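Copper-containing nitrite reductase (Hyphomicrobium denitrificans 1NES1, PDB 6TFO) probably catalyses the one-electron reduction of nitrite to nitric oxide, using bound copper ions and electrons thought to come from cytochrome c. Local coordinates at residues Leu219-His227 against Val260-His271; Ile272-Leu280 against Tyr296-Thr304. One frame throughout, in Å; residues are numbered along the deposited sequence.

Contact 1 (Leu219-His227 against Val260-His271). With CU (copper (II) ion), chain J; CU (copper (II) ion), chain K.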
loop_
_atom_site.group_PDB
_atom_site.type_symbol
_atom_site.label_atom_id
_atom_site.label_comp_id
_atom_site.label_asym_id
_atom_site.label_seq_id
_atom_site.Cartn_x
_atom_site.Cartn_y
_atom_site.Cartn_z
ATOM N N LEU C 219 -38.346 6.855 7.005
ATOM C CA LEU C 219 -37.701 7.525 5.858
ATOM C C LEU C 219 -38.171 6.840 4.574
ATOM O O LEU C 219 -38.330 7.515 3.574
ATOM C CB LEU C 219 -36.178 7.438 6.000
ATOM C CG LEU C 219 -35.579 8.060 7.269
ATOM C CD1 LEU C 219 -34.067 7.895 7.295
ATOM C CD2 LEU C 219 -35.924 9.533 7.401
ATOM N N MET C 220 -38.388 5.530 4.602
ATOM C CA MET C 220 -38.597 4.749 3.357
ATOM C C MET C 220 -40.081 4.431 3.153
ATOM O O MET C 220 -40.825 4.266 4.141
ATOM C CB MET C 220 -37.800 3.442 3.384
ATOM C CG MET C 220 -36.358 3.631 3.768
ATOM S SD MET C 220 -35.567 4.908 2.793
ATOM C CE MET C 220 -33.930 4.828 3.527
ATOM N N ILE C 221 -40.475 4.352 1.885
ATOM C CA ILE C 221 -41.685 3.618 1.422
ATOM C C ILE C 221 -41.555 2.165 1.914
ATOM O O ILE C 221 -40.436 1.635 1.934
ATOM C CB ILE C 221 -41.820 3.747 -0.118
ATOM C CG1 ILE C 221 -42.040 5.196 -0.574
ATOM C CG2 ILE C 221 -42.913 2.826 -0.645
ATOM C CD1 ILE C 221 -41.862 5.422 -2.067
ATOM N N HIS C 222 -42.644 1.555 2.369
ATOM C CA HIS C 222 -42.708 0.103 2.693
ATOM C C HIS C 222 -43.910 -0.550 2.004
ATOM O O HIS C 222 -44.834 0.171 1.560
ATOM C CB HIS C 222 -42.732 -0.111 4.208
ATOM C CG HIS C 222 -41.461 0.325 4.839
ATOM N ND1 HIS C 222 -40.305 -0.381 4.679
ATOM C CD2 HIS C 222 -41.155 1.417 5.567
ATOM C CE1 HIS C 222 -39.335 0.242 5.306
ATOM N NE2 HIS C 222 -39.836 1.346 5.871
ATOM N N SER C 223 -43.890 -1.877 1.935
ATOM C CA SER C 223 -44.868 -2.692 1.184
ATOM C C SER C 223 -44.935 -4.096 1.797
ATOM O O SER C 223 -44.265 -4.338 2.821
ATOM C CB SER C 223 -44.482 -2.729 -0.272
ATOM O OG SER C 223 -43.223 -3.370 -0.432
ATOM N N VAL C 224 -45.728 -4.986 1.202
ATOM C CA VAL C 224 -45.719 -6.423 1.588
ATOM C C VAL C 224 -46.086 -7.272 0.375
ATOM O O VAL C 224 -47.009 -6.900 -0.368
ATOM C CB VAL C 224 -46.631 -6.688 2.789
ATOM C CG1 VAL C 224 -48.066 -6.315 2.498
ATOM C CG2 VAL C 224 -46.527 -8.126 3.252
ATOM N N ASP C 225 -45.301 -8.328 0.177
ATOM C CA ASP C 225 -45.525 -9.461 -0.747
ATOM C C ASP C 225 -45.749 -10.657 0.172
ATOM O O ASP C 225 -44.864 -10.906 1.015
ATOM C CB ASP C 225 -44.323 -9.603 -1.690
ATOM C CG ASP C 225 -44.185 -10.911 -2.451
ATOM O OD1 ASP C 225 -45.102 -11.732 -2.356
ATOM O OD2 ASP C 225 -43.138 -11.094 -3.137
ATOM N N PHE C 226 -46.932 -11.281 0.092
ATOM C CA PHE C 226 -47.253 -12.586 0.733
ATOM C C PHE C 226 -47.100 -13.707 -0.300
ATOM O O PHE C 226 -47.749 -13.639 -1.376
ATOM C CB PHE C 226 -48.692 -12.630 1.238
ATOM C CG PHE C 226 -49.077 -11.517 2.167
ATOM C CD1 PHE C 226 -48.849 -11.628 3.524
ATOM C CD2 PHE C 226 -49.697 -10.383 1.678
ATOM C CE1 PHE C 226 -49.247 -10.631 4.389
ATOM C CE2 PHE C 226 -50.068 -9.369 2.543
ATOM C CZ PHE C 226 -49.845 -9.496 3.894
ATOM N N HIS C 227 -46.296 -14.724 0.017
ATOM C CA HIS C 227 -46.067 -15.882 -0.883
ATOM C C HIS C 227 -47.367 -16.682 -1.020
ATOM O O HIS C 227 -47.437 -17.491 -1.969
ATOM C CB HIS C 227 -44.858 -16.690 -0.404
ATOM C CG HIS C 227 -43.564 -16.010 -0.693
ATOM N ND1 HIS C 227 -42.361 -16.670 -0.607
ATOM C CD2 HIS C 227 -43.289 -14.745 -1.096
ATOM C CE1 HIS C 227 -41.394 -15.834 -0.914
ATOM N NE2 HIS C 227 -41.936 -14.646 -1.220
ATOM N N VAL C 260 -43.715 -17.416 3.657
ATOM C CA VAL C 260 -42.998 -16.199 4.132
ATOM C C VAL C 260 -43.670 -15.022 3.423
ATOM O O VAL C 260 -44.086 -15.188 2.254
ATOM C CB VAL C 260 -41.460 -16.219 3.999
ATOM C CG1 VAL C 260 -40.888 -17.542 3.508
ATOM C CG2 VAL C 260 -40.922 -15.032 3.210
ATOM N N TYR C 261 -43.925 -13.956 4.174
ATOM C CA TYR C 261 -44.223 -12.610 3.627
ATOM C C TYR C 261 -43.024 -11.710 3.968
ATOM O O TYR C 261 -42.275 -12.011 4.953
ATOM C CB TYR C 261 -45.559 -12.081 4.151
ATOM C CG TYR C 261 -45.593 -11.671 5.604
ATOM C CD1 TYR C 261 -45.891 -12.586 6.601
ATOM C CD2 TYR C 261 -45.353 -10.354 5.986
ATOM C CE1 TYR C 261 -45.936 -12.210 7.934
ATOM C CE2 TYR C 261 -45.400 -9.967 7.318
ATOM C CZ TYR C 261 -45.704 -10.898 8.297
ATOM O OH TYR C 261 -45.759 -10.547 9.622
ATOM N N HIS C 262 -42.799 -10.689 3.140
ATOM C CA HIS C 262 -41.660 -9.733 3.257
ATOM C C HIS C 262 -42.050 -8.414 2.594
ATOM O O HIS C 262 -42.931 -8.424 1.711
ATOM C CB HIS C 262 -40.357 -10.315 2.677
ATOM C CG HIS C 262 -40.416 -10.740 1.244
ATOM N ND1 HIS C 262 -40.405 -9.833 0.192
ATOM C CD2 HIS C 262 -40.454 -11.975 0.681
ATOM C CE1 HIS C 262 -40.464 -10.481 -0.959
ATOM N NE2 HIS C 262 -40.502 -11.813 -0.683
ATOM N N CYS C 263 -41.393 -7.332 2.989
ATOM C CA CYS C 263 -41.437 -6.043 2.254
ATOM C C CYS C 263 -40.943 -6.267 0.813
ATOM O O CYS C 263 -40.078 -7.130 0.603
ATOM C CB CYS C 263 -40.607 -4.993 2.978
ATOM S SG CYS C 263 -40.734 -3.351 2.231
ATOM N N ALA C 264 -41.520 -5.558 -0.155
ATOM C CA ALA C 264 -41.155 -5.647 -1.586
ATOM C C ALA C 264 -41.040 -4.235 -2.163
ATOM O O ALA C 264 -41.538 -4.027 -3.270
ATOM C CB ALA C 264 -42.163 -6.466 -2.332
ATOM N N THR C 265 -40.446 -3.316 -1.390
ATOM C CA THR C 265 -40.000 -1.956 -1.814
ATOM C C THR C 265 -38.498 -2.016 -2.101
ATOM O O THR C 265 -37.720 -2.498 -1.274
ATOM C CB THR C 265 -40.388 -0.899 -0.764
ATOM O OG1 THR C 265 -41.808 -0.930 -0.613
ATOM C CG2 THR C 265 -39.945 0.503 -1.139
ATOM N N PRO C 266 -38.021 -1.545 -3.274
ATOM C CA PRO C 266 -36.590 -1.626 -3.587
ATOM C C PRO C 266 -35.741 -0.792 -2.617
ATOM O O PRO C 266 -36.214 0.246 -2.157
ATOM C CB PRO C 266 -36.497 -1.047 -5.007
ATOM C CG PRO C 266 -37.925 -1.038 -5.547
ATOM C CD PRO C 266 -38.809 -0.894 -4.333
ATOM N N SER C 267 -34.516 -1.225 -2.248
ATOM C CA SER C 267 -33.930 -2.533 -2.501
ATOM C C SER C 267 -34.621 -3.551 -1.599
ATOM O O SER C 267 -34.588 -3.395 -0.346
ATOM C CB SER C 267 -32.434 -2.516 -2.243
ATOM O OG SER C 267 -31.841 -3.804 -2.340
ATOM N N VAL C 268 -35.217 -4.562 -2.211
ATOM C CA VAL C 268 -35.962 -5.608 -1.462
ATOM C C VAL C 268 -34.971 -6.318 -0.543
ATOM O O VAL C 268 -35.232 -6.447 0.653
ATOM C CB VAL C 268 -36.717 -6.542 -2.427
ATOM C CG1 VAL C 268 -37.446 -7.648 -1.687
ATOM C CG2 VAL C 268 -37.682 -5.760 -3.300
ATOM N N PRO C 269 -33.780 -6.729 -1.038
ATOM C CA PRO C 269 -32.774 -7.355 -0.176
ATOM C C PRO C 269 -32.464 -6.506 1.069
ATOM O O PRO C 269 -32.256 -7.070 2.120
ATOM C CB PRO C 269 -31.527 -7.451 -1.058
ATOM C CG PRO C 269 -32.056 -7.412 -2.482
ATOM C CD PRO C 269 -33.323 -6.585 -2.431
ATOM N N ASN C 270 -32.451 -5.172 0.916
ATOM C CA ASN C 270 -32.158 -4.199 2.002
ATOM C C ASN C 270 -33.295 -4.248 3.023
ATOM O O ASN C 270 -33.018 -4.430 4.224
ATOM C CB ASN C 270 -31.949 -2.783 1.448
ATOM C CG ASN C 270 -31.484 -1.772 2.480
ATOM O OD1 ASN C 270 -31.177 -2.121 3.624
ATOM N ND2 ASN C 270 -31.423 -0.513 2.075
ATOM N N HIS C 271 -34.532 -4.090 2.556
ATOM C CA HIS C 271 -35.755 -4.161 3.402
ATOM C C HIS C 271 -35.795 -5.506 4.141
ATOM O O HIS C 271 -36.146 -5.523 5.323
ATOM C CB HIS C 271 -36.990 -3.893 2.541
ATOM C CG HIS C 271 -37.086 -2.472 2.114
ATOM N ND1 HIS C 271 -37.923 -1.577 2.741
ATOM C CD2 HIS C 271 -36.450 -1.784 1.147
ATOM C CE1 HIS C 271 -37.796 -0.392 2.178
ATOM N NE2 HIS C 271 -36.908 -0.500 1.190
HETATM CU CU CU J . -39.784 -2.051 3.640
HETATM CU CU CU K . -40.738 -13.221 -2.050
HETATM O O HOH W 1 -40.794 -12.384 -3.949
#

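Contact 2 (Ile272-Leu280 against Tyr296-Thr304). With CU (copper (II) ion), chain J.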
loop_
_atom_site.group_PDB
_atom_site.type_symbol
_atom_site.label_atom_id
_atom_site.label_comp_id
_atom_site.label_asym_id
_atom_site.label_seq_id
_atom_site.Cartn_x
_atom_site.Cartn_y
_atom_site.Cartn_z
ATOM N N ILE C 272 -35.378 -6.588 3.488
ATOM C CA ILE C 272 -35.409 -7.943 4.108
ATOM C C ILE C 272 -34.321 -8.046 5.183
ATOM O O ILE C 272 -34.704 -8.324 6.343
ATOM C CB ILE C 272 -35.362 -9.056 3.048
ATOM C CG1 ILE C 272 -36.682 -9.109 2.269
ATOM C CG2 ILE C 272 -35.030 -10.403 3.681
ATOM C CD1 ILE C 272 -36.615 -9.970 1.025
ATOM N N THR C 273 -33.043 -7.787 4.866
ATOM C CA THR C 273 -31.929 -7.877 5.863
ATOM C C THR C 273 -32.259 -7.046 7.110
ATOM O O THR C 273 -31.897 -7.479 8.231
ATOM C CB THR C 273 -30.554 -7.488 5.291
ATOM O OG1 THR C 273 -29.600 -7.681 6.338
ATOM C CG2 THR C 273 -30.464 -6.066 4.792
ATOM N N ASN C 274 -32.920 -5.901 6.925
ATOM C CA ASN C 274 -33.210 -4.929 8.013
ATOM C C ASN C 274 -34.294 -5.469 8.941
ATOM O O ASN C 274 -34.367 -4.964 10.074
ATOM C CB ASN C 274 -33.559 -3.554 7.443
ATOM C CG ASN C 274 -32.328 -2.744 7.084
ATOM O OD1 ASN C 274 -32.448 -1.582 6.720
ATOM N ND2 ASN C 274 -31.158 -3.348 7.156
ATOM N N GLY C 275 -35.114 -6.419 8.466
ATOM C CA GLY C 275 -35.948 -7.287 9.324
ATOM C C GLY C 275 -37.390 -7.436 8.863
ATOM O O GLY C 275 -38.194 -7.956 9.681
ATOM N N MET C 276 -37.715 -7.044 7.621
ATOM C CA MET C 276 -39.117 -6.993 7.122
ATOM C C MET C 276 -39.475 -8.350 6.491
ATOM O O MET C 276 -39.628 -8.444 5.251
ATOM C CB MET C 276 -39.329 -5.818 6.158
ATOM C CG MET C 276 -38.960 -4.468 6.793
ATOM S SD MET C 276 -39.630 -2.982 5.956
ATOM C CE MET C 276 -41.296 -3.024 6.594
ATOM N N TYR C 277 -39.629 -9.371 7.347
ATOM C CA TYR C 277 -40.102 -10.722 6.958
ATOM C C TYR C 277 -40.906 -11.354 8.097
ATOM O O TYR C 277 -40.671 -11.027 9.269
ATOM C CB TYR C 277 -38.921 -11.604 6.539
ATOM C CG TYR C 277 -37.730 -11.638 7.472
ATOM C CD1 TYR C 277 -37.650 -12.564 8.506
ATOM C CD2 TYR C 277 -36.637 -10.805 7.272
ATOM C CE1 TYR C 277 -36.533 -12.644 9.332
ATOM C CE2 TYR C 277 -35.511 -10.871 8.086
ATOM C CZ TYR C 277 -35.452 -11.802 9.113
ATOM O OH TYR C 277 -34.355 -11.876 9.917
ATOM N N GLY C 278 -41.826 -12.256 7.738
ATOM C CA GLY C 278 -42.703 -13.011 8.658
ATOM C C GLY C 278 -43.341 -14.206 7.978
ATOM O O GLY C 278 -43.059 -14.453 6.775
ATOM N N LEU C 279 -44.182 -14.932 8.712
ATOM C CA LEU C 279 -44.872 -16.154 8.206
ATOM C C LEU C 279 -46.389 -15.930 8.194
ATOM O O LEU C 279 -46.915 -15.329 9.151
ATOM C CB LEU C 279 -44.500 -17.346 9.089
ATOM C CG LEU C 279 -43.107 -17.936 8.882
ATOM C CD1 LEU C 279 -42.903 -19.139 9.786
ATOM C CD2 LEU C 279 -42.862 -18.321 7.433
ATOM N N LEU C 280 -47.032 -16.352 7.103
ATOM C CA LEU C 280 -48.501 -16.516 6.913
ATOM C C LEU C 280 -48.796 -18.016 6.805
ATOM O O LEU C 280 -48.339 -18.624 5.803
ATOM C CB LEU C 280 -48.935 -15.797 5.623
ATOM C CG LEU C 280 -50.382 -16.012 5.187
ATOM C CD1 LEU C 280 -51.338 -15.443 6.240
ATOM C CD2 LEU C 280 -50.629 -15.406 3.817
ATOM N N TYR C 296 -42.678 -20.146 16.611
ATOM C CA TYR C 296 -42.423 -19.242 15.461
ATOM C C TYR C 296 -40.935 -18.864 15.438
ATOM O O TYR C 296 -40.476 -18.156 16.351
ATOM C CB TYR C 296 -43.301 -18.010 15.646
ATOM C CG TYR C 296 -43.276 -16.989 14.543
ATOM C CD1 TYR C 296 -42.801 -17.268 13.274
ATOM C CD2 TYR C 296 -43.829 -15.747 14.769
ATOM C CE1 TYR C 296 -42.859 -16.321 12.268
ATOM C CE2 TYR C 296 -43.904 -14.796 13.775
ATOM C CZ TYR C 296 -43.412 -15.077 12.521
ATOM O OH TYR C 296 -43.486 -14.106 11.562
ATOM N N VAL C 297 -40.190 -19.369 14.456
ATOM C CA VAL C 297 -38.737 -19.089 14.288
ATOM C C VAL C 297 -38.451 -18.720 12.823
ATOM O O VAL C 297 -38.896 -19.448 11.913
ATOM C CB VAL C 297 -37.873 -20.264 14.771
ATOM C CG1 VAL C 297 -36.398 -19.999 14.512
ATOM C CG2 VAL C 297 -38.110 -20.570 16.244
ATOM N N MET C 298 -37.717 -17.619 12.613
ATOM C CA MET C 298 -37.252 -17.193 11.275
ATOM C C MET C 298 -35.764 -16.826 11.333
ATOM O O MET C 298 -35.320 -16.224 12.334
ATOM C CB MET C 298 -38.078 -16.018 10.746
ATOM C CG MET C 298 -39.489 -16.410 10.387
ATOM S SD MET C 298 -40.279 -15.278 9.212
ATOM C CE MET C 298 -39.772 -15.970 7.640
ATOM N N GLN C 299 -35.013 -17.231 10.302
ATOM C CA GLN C 299 -33.552 -17.004 10.188
ATOM C C GLN C 299 -33.333 -15.899 9.164
ATOM O O GLN C 299 -33.985 -15.907 8.105
ATOM C CB GLN C 299 -32.821 -18.291 9.790
ATOM C CG GLN C 299 -31.361 -18.105 9.435
ATOM C CD GLN C 299 -30.716 -19.429 9.139
ATOM O OE1 GLN C 299 -31.012 -20.438 9.786
ATOM N NE2 GLN C 299 -29.834 -19.427 8.148
ATOM N N GLY C 300 -32.407 -14.999 9.465
ATOM C CA GLY C 300 -31.964 -13.989 8.492
ATOM C C GLY C 300 -30.545 -13.557 8.754
ATOM O O GLY C 300 -29.945 -13.999 9.769
ATOM N N GLU C 301 -30.041 -12.717 7.856
ATOM C CA GLU C 301 -28.649 -12.212 7.882
ATOM C C GLU C 301 -28.665 -10.679 8.004
ATOM O O GLU C 301 -29.591 -10.022 7.500
ATOM C CB GLU C 301 -27.879 -12.654 6.627
ATOM C CG GLU C 301 -28.144 -14.080 6.144
ATOM C CD GLU C 301 -28.954 -14.201 4.866
ATOM O OE1 GLU C 301 -28.864 -13.286 4.006
ATOM O OE2 GLU C 301 -29.652 -15.222 4.703
ATOM N N ILE C 302 -27.641 -10.128 8.646
ATOM C CA ILE C 302 -27.383 -8.667 8.705
ATOM C C ILE C 302 -25.940 -8.439 8.229
ATOM O O ILE C 302 -25.038 -9.225 8.597
ATOM C CB ILE C 302 -27.715 -8.118 10.116
ATOM C CG1 ILE C 302 -29.229 -8.097 10.342
ATOM C CG2 ILE C 302 -27.093 -6.748 10.340
ATOM C CD1 ILE C 302 -29.653 -7.621 11.706
ATOM N N TYR C 303 -25.772 -7.423 7.387
ATOM C CA TYR C 303 -24.536 -7.102 6.629
ATOM C C TYR C 303 -23.984 -5.777 7.169
ATOM O O TYR C 303 -24.407 -4.702 6.722
ATOM C CB TYR C 303 -24.856 -7.025 5.132
ATOM C CG TYR C 303 -25.373 -8.301 4.533
ATOM C CD1 TYR C 303 -26.694 -8.691 4.709
ATOM C CD2 TYR C 303 -24.541 -9.134 3.804
ATOM C CE1 TYR C 303 -27.181 -9.874 4.159
ATOM C CE2 TYR C 303 -25.010 -10.316 3.245
ATOM C CZ TYR C 303 -26.332 -10.693 3.424
ATOM O OH TYR C 303 -26.802 -11.862 2.893
ATOM N N THR C 304 -23.084 -5.849 8.145
ATOM C CA THR C 304 -22.538 -4.660 8.839
ATOM C C THR C 304 -21.143 -4.328 8.319
ATOM O O THR C 304 -20.392 -5.270 7.957
ATOM C CB THR C 304 -22.520 -4.862 10.356
ATOM O OG1 THR C 304 -21.762 -6.037 10.654
ATOM C CG2 THR C 304 -23.913 -4.978 10.933
HETATM CU CU CU J . -39.784 -2.051 3.640
HETATM O O HOH W 2 -27.566 -5.801 6.429
HETATM O O HOH W 3 -33.736 -13.146 12.364
#

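Contact 1 (Leu219-His227 against Val260-His271)
The hydroxyl of S223 shows how one polar atom can knit a loop to its neighbour. Its OG accepts the backbone N-H of A264 at 2.8 Å and donates to T265 OG1, which is also bonded to Q240. Standing between the backbone N and the carbonyl carbon (chi1 63°), OG reaches the turn that follows C263. Beside it, the backbone N of S223 makes a weak bond to C263 SG.

That sulfur is 2.1 Å from the first copper, which ND1 of H222 and ND1 of H271 also bind, with M276 as the fourth ligand. C263 SG lies at the edge of the H222 ring, in its plane, while the two imidazoles are turned 75° from each other. E175 takes up H222 NE2 on the far side of the ring.

Further along, the segments pair as antiparallel strands. D225 and H262 form the hydrogen-bonded pair, with D225 N to H262 O at 2.8 Å; F226 CD1 and V224 CG2 pack against Y261 on the other face. The H262 and H227 rings meet rim to rim, nearly perpendicular, and each places NE2 2.0 Å from the second copper. H262 ND1 donates to C263 O at 2.8 Å, nearly straight at the hydrogen though from above the carbonyl plane; with the copper on NE2 it fixes the ring's rotation. A water 2.1 Å from this copper donates to D225 OD2, a second-shell carboxylate, and H419 of the second subunit completes the site.

Consecutive H262 and C263, each bound to a different copper, form the His-Cys bridge between type 1 and type 2 sites characteristic of copper nitrite reductases.

Contact 2 (Ile272-Leu280 against Tyr296-Thr304)
The Y277 ring meets M298 at its edge: SD lies near the ring plane, 3.8 Å from CD1, in a Met-aromatic contact, the two side chains running antiparallel past one another. I272 O and a water also sit at that ring's edge, and G275 O lies over one face, nearer the rim than the centre. The Y277 hydroxyl reaches G300 CA at 3.5 Å, close over a residue whose lack of a side chain leaves room for it, and bonds the water, which is weakly tied to M298 O. The Y296 ring turns its edge to G278 CA, while its CE1 packs 3.7 Å from L279 CB. With CG anti to the backbone N (chi1 -176°), the Y296 ring extends across to the other strand, where OH accepts L279 N at 3.0 Å and is also bonded to G197 O.

Here these side chains join sheets of two successive cupredoxin domains: strand 277-280 belongs to the sheet beside the coppers, strand 296-302 to the next domain's sheet, and their axes pass 8.0 Å apart. M298 CE also nestles 3.9 Å from L279 CD2.

At the other end the helix closes in a Schellman motif at G275, and the following M276 sends SD to the type 1 copper. In the last turn of the helix, T273 OG1 donates to E301 O at 2.6 Å, tilted 26° from the carbonyl plane. The same hydroxyl lies at the edge of the Y303 ring and accepts a water that in turn takes the backbone N-H of Y303. Y303 OH donates to E301 OE1, which also receives the backbone N-H of N362.

In the fold
Running from the N terminus, the chain leaves strand 207-214, passes L219-H227 and makes strand 246-252 before strand 257-262 returns to close contact 1 over a 32-residue excursion. Contact 2 opens at the very next residue, within helix 268-274, and closes after only 15 intervening residues, so the two follow in series and neither nest nor cross. They share that helix and one sheet: strands 257-262 and 277-283 are neighbours, with Y261 N 2.8 Å from G278 O in a probable hydrogen bond. M276 completes the type 1 copper site whose other ligands lie in contact 1. Contact 2 ties this sheet to the six-stranded sheet of the following domain, which the chain enters at strand 293-302.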